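Local structure of AxyAgu115A (Amphibacillus xylanus NBRC 15112, 6NPS) at residues A[15-27]-A[53-67]. The protein probably acts as a family GH115 alpha-glucuronidase, a glycoside hydrolase that removes glucuronic acid side groups from arabinoglucuronoxylan. The protein carries 3 engineered substitutions. Residues are numbered along the deposited sequence; the frame is centred on the assembly and turned at random.
Sequences DTKSGALFYQEEE and ATKDRDMLSRHAVLY
V65 covers one face of the F22 ring, its CB 4.1 Å from the ring centroid in a CH-pi contact, and Y67 CE1 meets that ring at its edge. F22 lies in a beta-alpha-beta unit of strand 20-23, crossover helix 30-47, whose M40 touches F22, and strand 53-54; strand 20-23 also runs parallel to 64-67 on its other flank. A branched valine suits this place: CG1 reaches F22 CE2 while CG2 leans on L21 CD1. Y23 CB lies 3.5 Å from L66 CD2, and the ring beyond it is oblique to L60, L66 and R57. Chi1 of 178° swings CG away from the Y23 backbone N and carries the ring out toward R57. The Y23 ring and R57 guanidinium planes stand 88° apart, and Y23 OH lies 3.0 Å from R57 NH1 at the guanidinium edge, while R57 NH2 forms a salt bridge with E78. With an alanine in place of Y23 the R57 methylenes would probably lose the ring they pack on, and the guanidinium the hydroxyl at its edge. Backbone bonds fix the register: F22 O accepts from T54 N, and L21 O from V65 N at 2.9 Å. At G19 a side chain would collide with the carbonyl oxygens of M59 and L60, so glycine fits. Beside it, S18 OG, small enough to reach the opposing backbone, accepts a nearly straight bond from R62 N (3.0 Å, 165°).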
loop_
_atom_site.group_PDB
_atom_site.type_symbol
_atom_site.label_atom_id
_atom_site.label_comp_id
_atom_site.label_asym_id
_atom_site.label_seq_id
_atom_site.Cartn_x
_atom_site.Cartn_y
_atom_site.Cartn_z
ATOM N N ASP A 15 69.965 -28.814 -11.673
ATOM C CA ASP A 15 70.993 -29.806 -11.356
ATOM C C ASP A 15 70.775 -31.156 -12.047
ATOM O O ASP A 15 71.727 -31.930 -12.172
ATOM C CB ASP A 15 71.124 -29.995 -9.835
ATOM C CG ASP A 15 69.818 -30.481 -9.160
ATOM O OD1 ASP A 15 68.889 -30.955 -9.846
ATOM O OD2 ASP A 15 69.743 -30.391 -7.911
ATOM N N THR A 16 69.557 -31.455 -12.511
ATOM C CA THR A 16 69.256 -32.773 -13.058
ATOM C C THR A 16 68.671 -32.754 -14.464
ATOM O O THR A 16 68.537 -33.824 -15.062
ATOM C CB THR A 16 68.273 -33.540 -12.147
ATOM O OG1 THR A 16 67.137 -32.709 -11.850
ATOM C CG2 THR A 16 68.941 -34.033 -10.841
ATOM N N LYS A 17 68.281 -31.611 -14.998
ATOM C CA LYS A 17 67.654 -31.648 -16.310
ATOM C C LYS A 17 68.665 -32.016 -17.399
ATOM O O LYS A 17 69.880 -31.833 -17.255
ATOM C CB LYS A 17 66.980 -30.318 -16.629
ATOM C CG LYS A 17 67.909 -29.168 -16.906
ATOM C CD LYS A 17 67.112 -28.067 -17.581
ATOM C CE LYS A 17 67.706 -26.687 -17.358
ATOM N NZ LYS A 17 66.683 -25.644 -17.736
ATOM N N SER A 18 68.143 -32.587 -18.488
ATOM C CA SER A 18 68.945 -32.967 -19.645
ATOM C C SER A 18 68.911 -31.925 -20.760
ATOM O O SER A 18 69.755 -31.972 -21.657
ATOM C CB SER A 18 68.468 -34.309 -20.203
ATOM O OG SER A 18 67.117 -34.251 -20.654
ATOM N N GLY A 19 67.974 -30.990 -20.721
ATOM C CA GLY A 19 67.920 -29.963 -21.736
ATOM C C GLY A 19 66.616 -29.207 -21.627
ATOM O O GLY A 19 65.836 -29.406 -20.690
ATOM N N ALA A 20 66.399 -28.339 -22.602
ATOM C CA ALA A 20 65.206 -27.527 -22.610
ATOM C C ALA A 20 63.994 -28.369 -22.979
ATOM O O ALA A 20 64.075 -29.300 -23.785
ATOM C CB ALA A 20 65.361 -26.361 -23.599
ATOM N N LEU A 21 62.856 -28.020 -22.386
ATOM C CA LEU A 21 61.633 -28.780 -22.595
ATOM C C LEU A 21 60.982 -28.471 -23.944
ATOM O O LEU A 21 60.580 -29.387 -24.671
ATOM C CB LEU A 21 60.648 -28.479 -21.470
ATOM C CG LEU A 21 59.297 -29.151 -21.656
ATOM C CD1 LEU A 21 59.495 -30.702 -21.606
ATOM C CD2 LEU A 21 58.344 -28.653 -20.578
ATOM N N PHE A 22 60.838 -27.186 -24.274
ATOM C CA PHE A 22 60.117 -26.744 -25.465
ATOM C C PHE A 22 61.106 -26.400 -26.562
ATOM O O PHE A 22 62.178 -25.845 -26.301
ATOM C CB PHE A 22 59.251 -25.510 -25.198
ATOM C CG PHE A 22 57.967 -25.814 -24.483
ATOM C CD1 PHE A 22 57.966 -26.055 -23.131
ATOM C CD2 PHE A 22 56.758 -25.862 -25.172
ATOM C CE1 PHE A 22 56.793 -26.316 -22.454
ATOM C CE2 PHE A 22 55.564 -26.136 -24.494
ATOM C CZ PHE A 22 55.597 -26.388 -23.136
ATOM N N TYR A 23 60.727 -26.718 -27.791
ATOM C CA TYR A 23 61.520 -26.399 -28.963
ATOM C C TYR A 23 60.893 -25.193 -29.646
ATOM O O TYR A 23 59.666 -25.095 -29.727
ATOM C CB TYR A 23 61.564 -27.590 -29.905
ATOM C CG TYR A 23 62.336 -27.317 -31.188
ATOM C CD1 TYR A 23 63.667 -26.934 -31.150
ATOM C CD2 TYR A 23 61.714 -27.422 -32.423
ATOM C CE1 TYR A 23 64.385 -26.670 -32.323
ATOM C CE2 TYR A 23 62.436 -27.175 -33.622
ATOM C CZ TYR A 23 63.757 -26.794 -33.553
ATOM O OH TYR A 23 64.440 -26.551 -34.724
ATOM N N GLN A 24 61.721 -24.261 -30.113
ATOM C CA GLN A 24 61.213 -23.017 -30.678
ATOM C C GLN A 24 61.717 -22.859 -32.110
ATOM O O GLN A 24 62.915 -23.046 -32.377
ATOM C CB GLN A 24 61.664 -21.831 -29.822
ATOM C CG GLN A 24 60.728 -20.642 -29.828
ATOM C CD GLN A 24 61.061 -19.648 -28.717
ATOM O OE1 GLN A 24 62.012 -18.869 -28.838
ATOM N NE2 GLN A 24 60.291 -19.684 -27.625
ATOM N N GLU A 25 60.819 -22.526 -33.034
ATOM C CA GLU A 25 61.213 -22.345 -34.426
ATOM C C GLU A 25 61.067 -20.883 -34.827
ATOM O O GLU A 25 60.073 -20.229 -34.491
ATOM C CB GLU A 25 60.385 -23.223 -35.376
ATOM C CG GLU A 25 60.705 -24.708 -35.301
ATOM C CD GLU A 25 59.882 -25.544 -36.292
ATOM O OE1 GLU A 25 60.484 -26.196 -37.184
ATOM O OE2 GLU A 25 58.632 -25.552 -36.165
ATOM N N GLU A 26 62.080 -20.387 -35.536
ATOM C CA GLU A 26 62.003 -19.086 -36.191
ATOM C C GLU A 26 60.761 -18.927 -37.069
ATOM O O GLU A 26 60.184 -17.836 -37.116
ATOM C CB GLU A 26 63.271 -18.898 -37.042
ATOM C CG GLU A 26 63.738 -17.476 -37.149
ATOM C CD GLU A 26 63.215 -16.759 -38.390
ATOM O OE1 GLU A 26 63.588 -15.582 -38.564
ATOM O OE2 GLU A 26 62.432 -17.345 -39.177
ATOM N N GLU A 27 60.321 -19.996 -37.736
ATOM C CA GLU A 27 59.209 -19.925 -38.671
ATOM C C GLU A 27 57.853 -19.880 -37.984
ATOM O O GLU A 27 56.849 -19.634 -38.661
ATOM C CB GLU A 27 59.248 -21.119 -39.626
ATOM C CG GLU A 27 60.510 -21.207 -40.454
ATOM C CD GLU A 27 61.654 -21.924 -39.735
ATOM O OE1 GLU A 27 61.423 -22.515 -38.653
ATOM O OE2 GLU A 27 62.793 -21.903 -40.260
ATOM N N ALA A 53 62.632 -23.010 -23.217
ATOM C CA ALA A 53 62.557 -23.253 -24.649
ATOM C C ALA A 53 63.930 -23.050 -25.269
ATOM O O ALA A 53 64.747 -22.277 -24.764
ATOM C CB ALA A 53 61.538 -22.317 -25.329
ATOM N N THR A 54 64.202 -23.761 -26.355
ATOM C CA THR A 54 65.457 -23.565 -27.065
ATOM C C THR A 54 65.210 -23.598 -28.564
ATOM O O THR A 54 64.263 -24.232 -29.036
ATOM C CB THR A 54 66.510 -24.613 -26.706
ATOM O OG1 THR A 54 67.739 -24.297 -27.376
ATOM C CG2 THR A 54 66.053 -25.988 -27.127
ATOM N N LYS A 55 66.062 -22.890 -29.310
ATOM C CA LYS A 55 66.066 -22.989 -30.761
ATOM C C LYS A 55 67.072 -24.005 -31.281
ATOM O O LYS A 55 67.029 -24.343 -32.466
ATOM C CB LYS A 55 66.358 -21.621 -31.385
ATOM C CG LYS A 55 65.406 -20.541 -30.937
ATOM C CD LYS A 55 65.972 -19.155 -31.221
ATOM C CE LYS A 55 65.501 -18.133 -30.187
ATOM N NZ LYS A 55 66.185 -16.813 -30.348
ATOM N N ASP A 56 67.964 -24.505 -30.434
ATOM C CA ASP A 56 68.975 -25.476 -30.836
ATOM C C ASP A 56 68.461 -26.876 -30.514
ATOM O O ASP A 56 68.158 -27.184 -29.350
ATOM C CB ASP A 56 70.298 -25.189 -30.125
ATOM C CG ASP A 56 71.438 -26.107 -30.572
ATOM O OD1 ASP A 56 71.183 -27.282 -30.919
ATOM O OD2 ASP A 56 72.605 -25.654 -30.565
ATOM N N ARG A 57 68.353 -27.712 -31.516
ATOM C CA ARG A 57 67.852 -29.043 -31.292
ATOM C C ARG A 57 68.728 -29.915 -30.415
ATOM O O ARG A 57 68.267 -30.830 -29.800
ATOM C CB ARG A 57 67.572 -29.741 -32.589
ATOM C CG ARG A 57 66.328 -29.254 -33.245
ATOM C CD ARG A 57 66.545 -28.989 -34.696
ATOM N NE ARG A 57 66.119 -30.124 -35.457
ATOM C CZ ARG A 57 65.133 -30.098 -36.317
ATOM N NH1 ARG A 57 64.484 -29.005 -36.506
ATOM N NH2 ARG A 57 64.826 -31.166 -36.984
ATOM N N ASP A 58 70.008 -29.676 -30.416
ATOM C CA ASP A 58 70.854 -30.454 -29.521
ATOM C C ASP A 58 70.700 -30.056 -28.061
ATOM O O ASP A 58 71.257 -30.728 -27.193
ATOM C CB ASP A 58 72.305 -30.324 -29.948
ATOM C CG ASP A 58 72.625 -31.197 -31.133
ATOM O OD1 ASP A 58 72.310 -32.409 -31.068
ATOM O OD2 ASP A 58 73.199 -30.681 -32.119
ATOM N N MET A 59 69.941 -29.001 -27.787
ATOM C CA MET A 59 69.732 -28.545 -26.413
ATOM C C MET A 59 68.405 -29.007 -25.803
ATOM O O MET A 59 68.052 -28.593 -24.698
ATOM C CB MET A 59 69.836 -27.019 -26.340
ATOM C CG MET A 59 71.041 -26.443 -27.065
ATOM S SD MET A 59 72.497 -26.325 -26.008
ATOM C CE MET A 59 71.940 -25.133 -24.793
ATOM N N LEU A 60 67.673 -29.858 -26.517
ATOM C CA LEU A 60 66.376 -30.318 -26.052
ATOM C C LEU A 60 66.560 -31.388 -24.979
ATOM O O LEU A 60 67.597 -32.052 -24.895
ATOM C CB LEU A 60 65.569 -30.882 -27.218
ATOM C CG LEU A 60 65.069 -29.848 -28.225
ATOM C CD1 LEU A 60 64.436 -30.524 -29.447
ATOM C CD2 LEU A 60 64.031 -29.000 -27.475
ATOM N N SER A 61 65.526 -31.554 -24.176
ATOM C CA SER A 61 65.522 -32.609 -23.181
ATOM C C SER A 61 65.263 -33.958 -23.858
ATOM O O SER A 61 64.726 -34.030 -24.967
ATOM C CB SER A 61 64.458 -32.287 -22.122
ATOM O OG SER A 61 63.890 -33.449 -21.549
ATOM N N ARG A 62 65.661 -35.040 -23.188
ATOM C CA ARG A 62 65.337 -36.368 -23.709
ATOM C C ARG A 62 63.839 -36.545 -23.975
ATOM O O ARG A 62 63.474 -37.246 -24.924
ATOM C CB ARG A 62 65.846 -37.444 -22.752
ATOM C CG ARG A 62 67.363 -37.474 -22.649
ATOM C CD ARG A 62 67.812 -37.805 -21.230
ATOM N NE ARG A 62 69.087 -37.182 -20.867
ATOM C CZ ARG A 62 70.266 -37.795 -20.849
ATOM N NH1 ARG A 62 70.362 -39.074 -21.180
ATOM N NH2 ARG A 62 71.353 -37.122 -20.491
ATOM N N HIS A 63 62.963 -35.900 -23.190
ATOM C CA HIS A 63 61.525 -35.823 -23.471
ATOM C C HIS A 63 61.182 -34.363 -23.737
ATOM O O HIS A 63 61.413 -33.501 -22.876
ATOM C CB HIS A 63 60.666 -36.363 -22.312
ATOM C CG HIS A 63 60.890 -37.817 -22.013
ATOM N ND1 HIS A 63 60.008 -38.571 -21.264
ATOM C CD2 HIS A 63 61.891 -38.658 -22.365
ATOM C CE1 HIS A 63 60.466 -39.809 -21.155
ATOM N NE2 HIS A 63 61.608 -39.887 -21.815
ATOM N N ALA A 64 60.620 -34.087 -24.914
ATOM C CA ALA A 64 60.496 -32.720 -25.392
ATOM C C ALA A 64 59.086 -32.486 -25.910
ATOM O O ALA A 64 58.371 -33.426 -26.262
ATOM C CB ALA A 64 61.545 -32.429 -26.494
ATOM N N VAL A 65 58.679 -31.215 -25.932
ATOM C CA VAL A 65 57.386 -30.791 -26.454
ATOM C C VAL A 65 57.680 -30.085 -27.775
ATOM O O VAL A 65 58.461 -29.129 -27.805
ATOM C CB VAL A 65 56.643 -29.867 -25.478
ATOM C CG1 VAL A 65 55.401 -29.292 -26.143
ATOM C CG2 VAL A 65 56.271 -30.615 -24.144
ATOM N N LEU A 66 57.111 -30.591 -28.867
ATOM C CA LEU A 66 57.369 -30.077 -30.217
ATOM C C LEU A 66 56.039 -29.609 -30.786
ATOM O O LEU A 66 55.142 -30.426 -31.023
ATOM C CB LEU A 66 58.003 -31.146 -31.107
ATOM C CG LEU A 66 59.265 -31.853 -30.592
ATOM C CD1 LEU A 66 59.738 -32.958 -31.541
ATOM C CD2 LEU A 66 60.378 -30.859 -30.374
ATOM N N TYR A 67 55.892 -28.295 -30.978
ATOM C CA TYR A 67 54.638 -27.713 -31.421
ATOM C C TYR A 67 54.847 -26.896 -32.695
ATOM O O TYR A 67 55.957 -26.470 -33.015
ATOM C CB TYR A 67 54.030 -26.836 -30.331
ATOM C CG TYR A 67 54.784 -25.539 -30.098
ATOM C CD1 TYR A 67 55.819 -25.472 -29.169
ATOM C CD2 TYR A 67 54.470 -24.381 -30.836
ATOM C CE1 TYR A 67 56.522 -24.305 -28.969
ATOM C CE2 TYR A 67 55.173 -23.202 -30.646
ATOM C CZ TYR A 67 56.191 -23.169 -29.708
ATOM O OH TYR A 67 56.881 -21.999 -29.500
HETATM O O HOH W 1 70.637 -31.326 -24.322
HETATM O O HOH W 2 58.247 -26.696 -31.523
HETATM O O HOH W 3 67.197 -25.821 -35.624
HETATM O O HOH W 4 64.257 -19.529 -26.532
HETATM O O HOH W 5 56.853 -24.428 -34.543
#